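Local coordinates for protein histidinol-phosphatase (Listeria monocytogenes serotype 4b str. H7858, PDB 6NLR) that probably hydrolyses histidinol phosphate to histidinol in histidine biosynthesis, using a trinuclear metal centre in a PHP-type barrel, at residues 40-45 / 63-68; 119-124 / 179-184; 222-227 / 235-240. All blocks are in the same frame, centred on the assembly; numbering follows the deposited sequence.

Overall arrangement
The three contacts follow one another along the chain, each closing before the next opens. Contact 1, at the end of strand 34-40, supplies a ligand of one manganese; contact 2, about 18 Å away between centres, joins strand 117-127 of the five-stranded sheet to the loop after strand 178-179 and supplies two ligands of the other. Contact 3 joins the end of strand 220-224 to the loop before helix 240-248, about 11 Å from contact 2, centre to centre; it reaches the metal site through D222, which accepts from the backbone N of H181, and N224. Contacts 1 and 3 are about 26 Å apart between centres, on opposite sides of the chain's centre.

Contact 1: 40-45 / 63-68; sequences HAPLSS and MAMSDL. With MN (manganese (II) ion), chain D.
P42 presses its ring against the turn that leads into helix 68-81, meeting M63, M65 and L68. CB of P42 lies 3.9 Å from SE of the selenomethionine M65, and CG of P42 lies 4.0 Å from CG of M63, also a selenomethionine. CD of P42 is 4.1 Å from CD2 of L68, whose side chain runs at a slant to the ring. The backbone joins in through a CA-H...O contact, CA of P42 to O of M63 at 3.4 Å. In M65 the bend at chi2 (-70°) lays the selenium beside CB and CG of P42. CG of M63 stands between its backbone N and carbonyl carbon (chi1 73°), and the chain ends with CE of M63 3.5 Å from the carbonyl O of H40.

No direct hydrogen bond crosses the contact; a single water does the work. It donates to O of H40 at 2.7 Å and accepts from N of M63 at 2.8 Å, tying the end of strand 34-40 to the loop. Within the turn, N of A64 donates to OD2 of D67, and N of D67 returns a bond to O of A64, so both ends of this short turn are pinned. Farther out, M63 and L68 pack on F92 of strand 87-95, and M65 on Y111 of helix 101-111.

The imidazole of H40 leads away from the loop, and its NE2 binds manganese at 2.1 Å together with H14 and H260, while H8 stacks on the ring. H40 thus has two polar attachments: its carbonyl O is taken by the bridging water while NE2 binds manganese, so one residue joins the 63-68 loop to the metal site, consistent with a metal-dependent phosphatase of the PHP family.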
loop_
_atom_site.group_PDB
_atom_site.type_symbol
_atom_site.label_atom_id
_atom_site.label_comp_id
_atom_site.label_asym_id
_atom_site.label_seq_id
_atom_site.Cartn_x
_atom_site.Cartn_y
_atom_site.Cartn_z
ATOM N N HIS A 40 -3.583 1.013 8.402
ATOM C CA HIS A 40 -2.250 1.641 8.563
ATOM C C HIS A 40 -1.705 1.418 9.973
ATOM O O HIS A 40 -2.396 1.787 10.948
ATOM C CB HIS A 40 -2.337 3.129 8.288
ATOM C CG HIS A 40 -2.734 3.401 6.892
ATOM N ND1 HIS A 40 -1.857 3.213 5.849
ATOM C CD2 HIS A 40 -3.894 3.850 6.375
ATOM C CE1 HIS A 40 -2.460 3.547 4.720
ATOM N NE2 HIS A 40 -3.711 3.935 5.022
ATOM N N ALA A 41 -0.505 0.846 10.086
ATOM C CA ALA A 41 0.186 0.677 11.385
ATOM C C ALA A 41 0.575 2.055 11.902
ATOM O O ALA A 41 0.953 2.904 11.105
ATOM C CB ALA A 41 1.403 -0.196 11.246
ATOM N N PRO A 42 0.520 2.305 13.224
ATOM C CA PRO A 42 1.042 3.544 13.804
ATOM C C PRO A 42 2.487 3.871 13.376
ATOM O O PRO A 42 3.305 2.959 13.301
ATOM C CB PRO A 42 0.996 3.271 15.317
ATOM C CG PRO A 42 -0.136 2.274 15.479
ATOM C CD PRO A 42 -0.054 1.404 14.234
ATOM N N LEU A 43 2.771 5.145 13.080
ATOM C CA LEU A 43 4.144 5.580 12.683
ATOM C C LEU A 43 5.039 5.657 13.914
ATOM O O LEU A 43 4.524 5.876 14.992
ATOM C CB LEU A 43 4.104 6.934 11.990
ATOM C CG LEU A 43 3.272 6.998 10.714
ATOM C CD1 LEU A 43 3.293 8.411 10.158
ATOM C CD2 LEU A 43 3.800 6.022 9.690
ATOM N N SER A 44 6.341 5.440 13.747
ATOM C CA SER A 44 7.379 5.742 14.762
ATOM C C SER A 44 7.237 7.214 15.182
ATOM O O SER A 44 7.186 8.078 14.280
ATOM C CB SER A 44 8.758 5.442 14.222
ATOM O OG SER A 44 9.712 6.328 14.778
ATOM N N SER A 45 7.183 7.498 16.489
ATOM C CA SER A 45 7.195 8.885 17.017
ATOM C C SER A 45 8.525 9.568 16.653
ATOM O O SER A 45 8.493 10.791 16.422
ATOM C CB SER A 45 6.918 8.924 18.504
ATOM O OG SER A 45 7.888 8.164 19.208
HETATM N N MSE A 63 -3.524 5.462 12.839
HETATM C CA MSE A 63 -3.989 5.496 14.214
HETATM C C MSE A 63 -2.796 5.578 15.174
HETATM O O MSE A 63 -1.645 5.369 14.777
HETATM C CB MSE A 63 -4.825 4.237 14.479
HETATM C CG MSE A 63 -4.001 2.971 14.596
HETATM SE SE MSE A 63 -5.113 1.349 14.701
HETATM C CE MSE A 63 -4.763 0.391 13.057
ATOM N N ALA A 64 -3.099 5.870 16.446
ATOM C CA ALA A 64 -2.116 5.880 17.518
ATOM C C ALA A 64 -1.928 4.467 18.067
ATOM O O ALA A 64 -2.811 3.630 17.946
ATOM C CB ALA A 64 -2.569 6.820 18.617
HETATM N N MSE A 65 -0.782 4.245 18.712
HETATM C CA MSE A 65 -0.486 2.995 19.395
HETATM C C MSE A 65 -1.620 2.632 20.358
HETATM O O MSE A 65 -2.025 1.482 20.429
HETATM C CB MSE A 65 0.854 3.106 20.134
HETATM C CG MSE A 65 2.069 3.101 19.215
HETATM SE SE MSE A 65 2.424 1.348 18.340
HETATM C CE MSE A 65 2.686 0.224 19.935
ATOM N N SER A 66 -2.157 3.620 21.078
ATOM C CA SER A 66 -3.183 3.357 22.076
ATOM C C SER A 66 -4.488 2.860 21.429
ATOM O O SER A 66 -5.310 2.290 22.149
ATOM C CB SER A 66 -3.420 4.572 22.920
ATOM O OG SER A 66 -3.816 5.657 22.107
ATOM N N ASP A 67 -4.700 3.071 20.128
ATOM C CA ASP A 67 -5.926 2.574 19.440
ATOM C C ASP A 67 -5.829 1.075 19.138
ATOM O O ASP A 67 -6.877 0.485 18.842
ATOM C CB ASP A 67 -6.185 3.318 18.125
ATOM C CG ASP A 67 -6.537 4.782 18.320
ATOM O OD1 ASP A 67 -7.367 5.063 19.191
ATOM O OD2 ASP A 67 -5.957 5.633 17.597
ATOM N N LEU A 68 -4.628 0.484 19.148
ATOM C CA LEU A 68 -4.423 -0.909 18.672
ATOM C C LEU A 68 -5.347 -1.894 19.389
ATOM O O LEU A 68 -5.971 -2.702 18.719
ATOM C CB LEU A 68 -2.953 -1.321 18.811
ATOM C CG LEU A 68 -2.010 -0.706 17.787
ATOM C CD1 LEU A 68 -0.558 -1.048 18.100
ATOM C CD2 LEU A 68 -2.382 -1.145 16.380
HETATM MN MN MN D . -5.050 5.023 3.757
HETATM O O HOH W 1 -4.366 3.630 10.896
#

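Contact 2: 119-124 / 179-184; sequences VLSLHF and MGHISL. With MN (manganese (II) ion), chain E.
H181 meets H123 across a shared manganese ion. From CB of H181 the ring turns in between the backbone N and the carbonyl carbon (chi1 42°), which brings it toward S121 and H123. CE1 of H181 comes 3.7 Å from CB of S121, whose OG donates to OE2 of E93, itself a ligand of this manganese; the same CE1 is 3.4 Å from NE2 of H123. NE2 of H123 and a metal-bound water lie at the edge of the H181 ring, in its plane, and CD1 of L184 sits over the centre of one face, 4.1 Å above. At the tip, NE2 of H181 binds manganese at 2.1 Å, as does NE2 of H123. The two nitrogens lie 3.2 Å apart because they share the metal, and the rings meet rim to rim with planes at 57°. Waters also coordinate this ion. ND1 of H123 is hydrogen-bonded to D95, which fixes the ring's rotation and would probably strengthen its donation to the metal.

Between the backbones, N of G180 donates to O of L120 at 2.8 Å, almost straight at 176°, and CA of G180 packs tightly against CG1 of V119 at 3.4 Å. One water links N of L122 to O of G180, and another O of L122 to O of H181.

The single beta bridge between L120 and M179 sets strand 178-179, edge of the three-stranded sheet, against strand 117-127, consistent with closure of a PHP-type barrel round the metal site. Helix 152-168 packs on L120, L122, M179 and I182; strand 220-224 touches M179, H181 and I182.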
loop_
_atom_site.group_PDB
_atom_site.type_symbol
_atom_site.label_atom_id
_atom_site.label_comp_id
_atom_site.label_asym_id
_atom_site.label_seq_id
_atom_site.Cartn_x
_atom_site.Cartn_y
_atom_site.Cartn_z
ATOM N N VAL A 119 0.409 -6.114 4.332
ATOM C CA VAL A 119 0.980 -5.439 3.150
ATOM C C VAL A 119 2.121 -4.567 3.666
ATOM O O VAL A 119 1.945 -3.891 4.708
ATOM C CB VAL A 119 -0.115 -4.650 2.413
ATOM C CG1 VAL A 119 0.461 -3.849 1.276
ATOM C CG2 VAL A 119 -1.214 -5.567 1.884
ATOM N N LEU A 120 3.264 -4.604 2.993
ATOM C CA LEU A 120 4.381 -3.684 3.291
ATOM C C LEU A 120 4.410 -2.647 2.182
ATOM O O LEU A 120 4.581 -3.042 1.017
ATOM C CB LEU A 120 5.685 -4.469 3.377
ATOM C CG LEU A 120 6.922 -3.644 3.717
ATOM C CD1 LEU A 120 6.839 -3.110 5.130
ATOM C CD2 LEU A 120 8.184 -4.483 3.518
ATOM N N SER A 121 4.234 -1.386 2.554
ATOM C CA SER A 121 4.039 -0.251 1.622
ATOM C C SER A 121 5.076 0.845 1.891
ATOM O O SER A 121 5.305 1.188 3.067
ATOM C CB SER A 121 2.650 0.300 1.751
ATOM O OG SER A 121 1.724 -0.630 1.235
ATOM N N LEU A 122 5.603 1.420 0.827
ATOM C CA LEU A 122 6.433 2.649 0.888
ATOM C C LEU A 122 5.553 3.879 0.590
ATOM O O LEU A 122 5.026 3.990 -0.554
ATOM C CB LEU A 122 7.585 2.502 -0.105
ATOM C CG LEU A 122 8.588 3.645 -0.095
ATOM C CD1 LEU A 122 9.413 3.624 1.192
ATOM C CD2 LEU A 122 9.460 3.582 -1.325
ATOM N N HIS A 123 5.464 4.808 1.544
ATOM C CA HIS A 123 4.641 6.049 1.436
ATOM C C HIS A 123 5.487 7.311 1.636
ATOM O O HIS A 123 4.982 8.400 1.308
ATOM C CB HIS A 123 3.492 6.069 2.455
ATOM C CG HIS A 123 2.486 4.975 2.309
ATOM N ND1 HIS A 123 2.216 4.095 3.343
ATOM C CD2 HIS A 123 1.696 4.599 1.283
ATOM C CE1 HIS A 123 1.298 3.228 2.954
ATOM N NE2 HIS A 123 0.985 3.499 1.699
ATOM N N PHE A 124 6.702 7.191 2.172
ATOM C CA PHE A 124 7.559 8.342 2.542
ATOM C C PHE A 124 8.974 8.122 2.002
ATOM O O PHE A 124 9.514 7.003 2.101
ATOM C CB PHE A 124 7.614 8.515 4.058
ATOM C CG PHE A 124 6.304 8.871 4.714
ATOM C CD1 PHE A 124 5.884 10.189 4.778
ATOM C CD2 PHE A 124 5.519 7.885 5.304
ATOM C CE1 PHE A 124 4.688 10.511 5.405
ATOM C CE2 PHE A 124 4.317 8.205 5.908
ATOM C CZ PHE A 124 3.904 9.516 5.953
HETATM N N MSE A 179 3.863 -6.888 -1.230
HETATM C CA MSE A 179 4.372 -5.532 -1.347
HETATM C C MSE A 179 3.251 -4.663 -1.905
HETATM O O MSE A 179 2.685 -4.989 -2.945
HETATM C CB MSE A 179 5.596 -5.466 -2.269
HETATM C CG MSE A 179 6.718 -6.449 -1.912
HETATM SE SE MSE A 179 7.530 -6.078 -0.128
HETATM C CE MSE A 179 6.673 -7.454 0.989
ATOM N N GLY A 180 2.983 -3.549 -1.219
ATOM C CA GLY A 180 1.897 -2.649 -1.549
ATOM C C GLY A 180 2.168 -1.782 -2.771
ATOM O O GLY A 180 3.298 -1.293 -2.921
ATOM N N HIS A 181 1.142 -1.604 -3.607
ATOM C CA HIS A 181 1.074 -0.668 -4.769
ATOM C C HIS A 181 2.466 -0.218 -5.242
ATOM O O HIS A 181 2.791 0.961 -5.034
ATOM C CB HIS A 181 0.170 0.529 -4.410
ATOM C CG HIS A 181 0.364 1.085 -3.032
ATOM N ND1 HIS A 181 1.616 1.482 -2.566
ATOM C CD2 HIS A 181 -0.535 1.351 -2.040
ATOM C CE1 HIS A 181 1.475 1.969 -1.330
ATOM N NE2 HIS A 181 0.164 1.896 -0.976
ATOM N N ILE A 182 3.230 -1.066 -5.954
ATOM C CA ILE A 182 4.674 -0.783 -6.223
ATOM C C ILE A 182 4.907 0.203 -7.385
ATOM O O ILE A 182 6.053 0.248 -7.872
ATOM C CB ILE A 182 5.491 -2.063 -6.445
ATOM C CG1 ILE A 182 5.035 -2.847 -7.677
ATOM C CG2 ILE A 182 5.521 -2.903 -5.183
ATOM C CD1 ILE A 182 6.091 -3.825 -8.185
ATOM N N SER A 183 3.928 0.995 -7.808
ATOM C CA SER A 183 4.173 2.123 -8.745
ATOM C C SER A 183 3.480 3.384 -8.212
ATOM O O SER A 183 2.933 4.171 -9.039
ATOM C CB SER A 183 3.717 1.776 -10.144
ATOM O OG SER A 183 2.316 1.503 -10.161
ATOM N N LEU A 184 3.511 3.578 -6.892
ATOM C CA LEU A 184 2.810 4.711 -6.219
ATOM C C LEU A 184 3.413 6.049 -6.678
ATOM O O LEU A 184 2.745 7.073 -6.532
ATOM C CB LEU A 184 2.897 4.573 -4.695
ATOM C CG LEU A 184 1.997 5.542 -3.913
ATOM C CD1 LEU A 184 0.523 5.173 -4.095
ATOM C CD2 LEU A 184 2.356 5.529 -2.438
HETATM MN MN MN E . -0.702 2.626 0.834
HETATM O O HOH W 2 5.386 -0.234 -1.661
HETATM O O HOH W 3 4.609 2.176 -2.616
HETATM O O HOH W 4 -0.947 4.387 -0.661
HETATM O O HOH W 5 -2.298 1.921 0.391
#

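Contact 3: 222-227 / 235-240; sequences DFNTAG and ETYPPK
N224 and Y237 are joined by two backbone hydrogen bonds, the mark of an antiparallel hydrogen-bonded pair. N of N224 donates to O of Y237 at 2.9 Å, and N of Y237 to O of N224 at 2.9 Å. OG1 of T236 donates to O of P238 at 2.6 Å. The amide of N224 is gripped at both ends: OD1 accepts from N of A226 at 3.0 Å, forming an Asx turn, while ND2 donates to OD2 of D222 and also to the metal ligand D258. OD2 of D222 in turn accepts from N of H181, linking this turn to the second shell of the metal centre.

Y237 lies alongside N224, the ring and amide planes 70° apart, with OD1 of N224 at the ring edge, 3.7 Å from CD2 of Y237. CE2 of Y237 reaches 3.4 Å from N of G227. Extended away from its backbone N (chi1 -179°), the F223 side chain carries its ring to T236, with CZ of F223 3.8 Å from CG2 of T236.

F223 meets Y272 of helix 269-276 edge-to-face and touches V243 of helix 240-248, while strand 220-224 runs between strands 178-179 and 253-256.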
loop_
_atom_site.group_PDB
_atom_site.type_symbol
_atom_site.label_atom_id
_atom_site.label_comp_id
_atom_site.label_asym_id
_atom_site.label_seq_id
_atom_site.Cartn_x
_atom_site.Cartn_y
_atom_site.Cartn_z
ATOM N N ASP A 222 0.535 -6.713 -4.313
ATOM C CA ASP A 222 -0.743 -5.962 -4.231
ATOM C C ASP A 222 -1.070 -5.487 -5.646
ATOM O O ASP A 222 -0.310 -4.645 -6.165
ATOM C CB ASP A 222 -0.543 -4.832 -3.218
ATOM C CG ASP A 222 -1.697 -3.879 -2.922
ATOM O OD1 ASP A 222 -2.831 -4.362 -2.785
ATOM O OD2 ASP A 222 -1.413 -2.650 -2.761
ATOM N N PHE A 223 -2.105 -6.035 -6.277
ATOM C CA PHE A 223 -2.616 -5.506 -7.567
ATOM C C PHE A 223 -3.674 -4.473 -7.182
ATOM O O PHE A 223 -4.841 -4.831 -6.923
ATOM C CB PHE A 223 -3.166 -6.596 -8.489
ATOM C CG PHE A 223 -3.664 -6.063 -9.810
ATOM C CD1 PHE A 223 -4.902 -5.429 -9.917
ATOM C CD2 PHE A 223 -2.898 -6.182 -10.953
ATOM C CE1 PHE A 223 -5.365 -4.950 -11.129
ATOM C CE2 PHE A 223 -3.356 -5.683 -12.168
ATOM C CZ PHE A 223 -4.586 -5.066 -12.257
ATOM N N ASN A 224 -3.241 -3.217 -7.097
ATOM C CA ASN A 224 -3.994 -2.143 -6.410
ATOM C C ASN A 224 -4.741 -1.276 -7.447
ATOM O O ASN A 224 -4.094 -0.654 -8.313
ATOM C CB ASN A 224 -3.034 -1.423 -5.482
ATOM C CG ASN A 224 -3.698 -0.418 -4.572
ATOM O OD1 ASN A 224 -4.547 0.359 -5.015
ATOM N ND2 ASN A 224 -3.304 -0.440 -3.306
ATOM N N THR A 225 -6.065 -1.236 -7.356
ATOM C CA THR A 225 -6.954 -0.546 -8.324
ATOM C C THR A 225 -7.257 0.890 -7.898
ATOM O O THR A 225 -7.888 1.611 -8.702
ATOM C CB THR A 225 -8.233 -1.351 -8.567
ATOM O OG1 THR A 225 -8.900 -1.497 -7.298
ATOM C CG2 THR A 225 -7.901 -2.684 -9.214
ATOM N N ALA A 226 -6.766 1.341 -6.745
ATOM C CA ALA A 226 -7.071 2.701 -6.229
ATOM C C ALA A 226 -6.677 3.769 -7.264
ATOM O O ALA A 226 -7.380 4.763 -7.364
ATOM C CB ALA A 226 -6.363 2.943 -4.921
ATOM N N GLY A 227 -5.569 3.567 -7.977
ATOM C CA GLY A 227 -5.027 4.535 -8.945
ATOM C C GLY A 227 -6.017 4.863 -10.047
ATOM O O GLY A 227 -5.982 6.026 -10.547
ATOM N N GLU A 235 -4.386 4.862 -13.517
ATOM C CA GLU A 235 -3.671 3.589 -13.790
ATOM C C GLU A 235 -3.712 2.647 -12.567
ATOM O O GLU A 235 -3.751 3.139 -11.432
ATOM C CB GLU A 235 -2.238 3.965 -14.182
ATOM C CG GLU A 235 -1.454 2.830 -14.792
ATOM C CD GLU A 235 -2.190 2.137 -15.917
ATOM O OE1 GLU A 235 -3.118 1.289 -15.626
ATOM O OE2 GLU A 235 -1.857 2.468 -17.075
ATOM N N THR A 236 -3.658 1.331 -12.802
ATOM C CA THR A 236 -3.458 0.323 -11.721
ATOM C C THR A 236 -2.022 0.423 -11.212
ATOM O O THR A 236 -1.131 0.850 -11.964
ATOM C CB THR A 236 -3.771 -1.109 -12.158
ATOM O OG1 THR A 236 -2.894 -1.377 -13.252
ATOM C CG2 THR A 236 -5.223 -1.293 -12.543
ATOM N N TYR A 237 -1.814 0.035 -9.964
ATOM C CA TYR A 237 -0.466 -0.134 -9.382
ATOM C C TYR A 237 -0.249 -1.630 -9.238
ATOM O O TYR A 237 -0.862 -2.242 -8.352
ATOM C CB TYR A 237 -0.316 0.535 -8.002
ATOM C CG TYR A 237 -0.855 1.938 -7.813
ATOM C CD1 TYR A 237 -0.252 3.040 -8.392
ATOM C CD2 TYR A 237 -1.934 2.186 -6.970
ATOM C CE1 TYR A 237 -0.717 4.330 -8.172
ATOM C CE2 TYR A 237 -2.388 3.471 -6.701
ATOM C CZ TYR A 237 -1.766 4.552 -7.291
ATOM O OH TYR A 237 -2.169 5.832 -7.038
ATOM N N PRO A 238 0.612 -2.278 -10.061
ATOM C CA PRO A 238 1.375 -1.631 -11.124
ATOM C C PRO A 238 0.598 -1.620 -12.445
ATOM O O PRO A 238 -0.491 -2.191 -12.549
ATOM C CB PRO A 238 2.633 -2.498 -11.167
ATOM C CG PRO A 238 2.160 -3.895 -10.765
ATOM C CD PRO A 238 0.906 -3.711 -9.949
ATOM N N PRO A 239 1.132 -0.977 -13.501
ATOM C CA PRO A 239 0.547 -1.053 -14.837
ATOM C C PRO A 239 0.802 -2.398 -15.544
ATOM O O PRO A 239 1.614 -3.180 -15.121
ATOM C CB PRO A 239 1.227 0.077 -15.608
ATOM C CG PRO A 239 2.500 0.340 -14.888
ATOM C CD PRO A 239 2.334 -0.142 -13.465
ATOM N N LYS A 240 0.084 -2.599 -16.637
ATOM C CA LYS A 240 0.046 -3.845 -17.438
ATOM C C LYS A 240 1.465 -4.339 -17.767
ATOM O O LYS A 240 1.698 -5.535 -17.609
ATOM C CB LYS A 240 -0.778 -3.611 -18.698
ATOM C CG LYS A 240 -0.962 -4.808 -19.613
ATOM C CD LYS A 240 -1.501 -6.023 -18.953
ATOM C CE LYS A 240 -1.756 -7.126 -19.959
ATOM N NZ LYS A 240 -2.715 -6.707 -21.006
#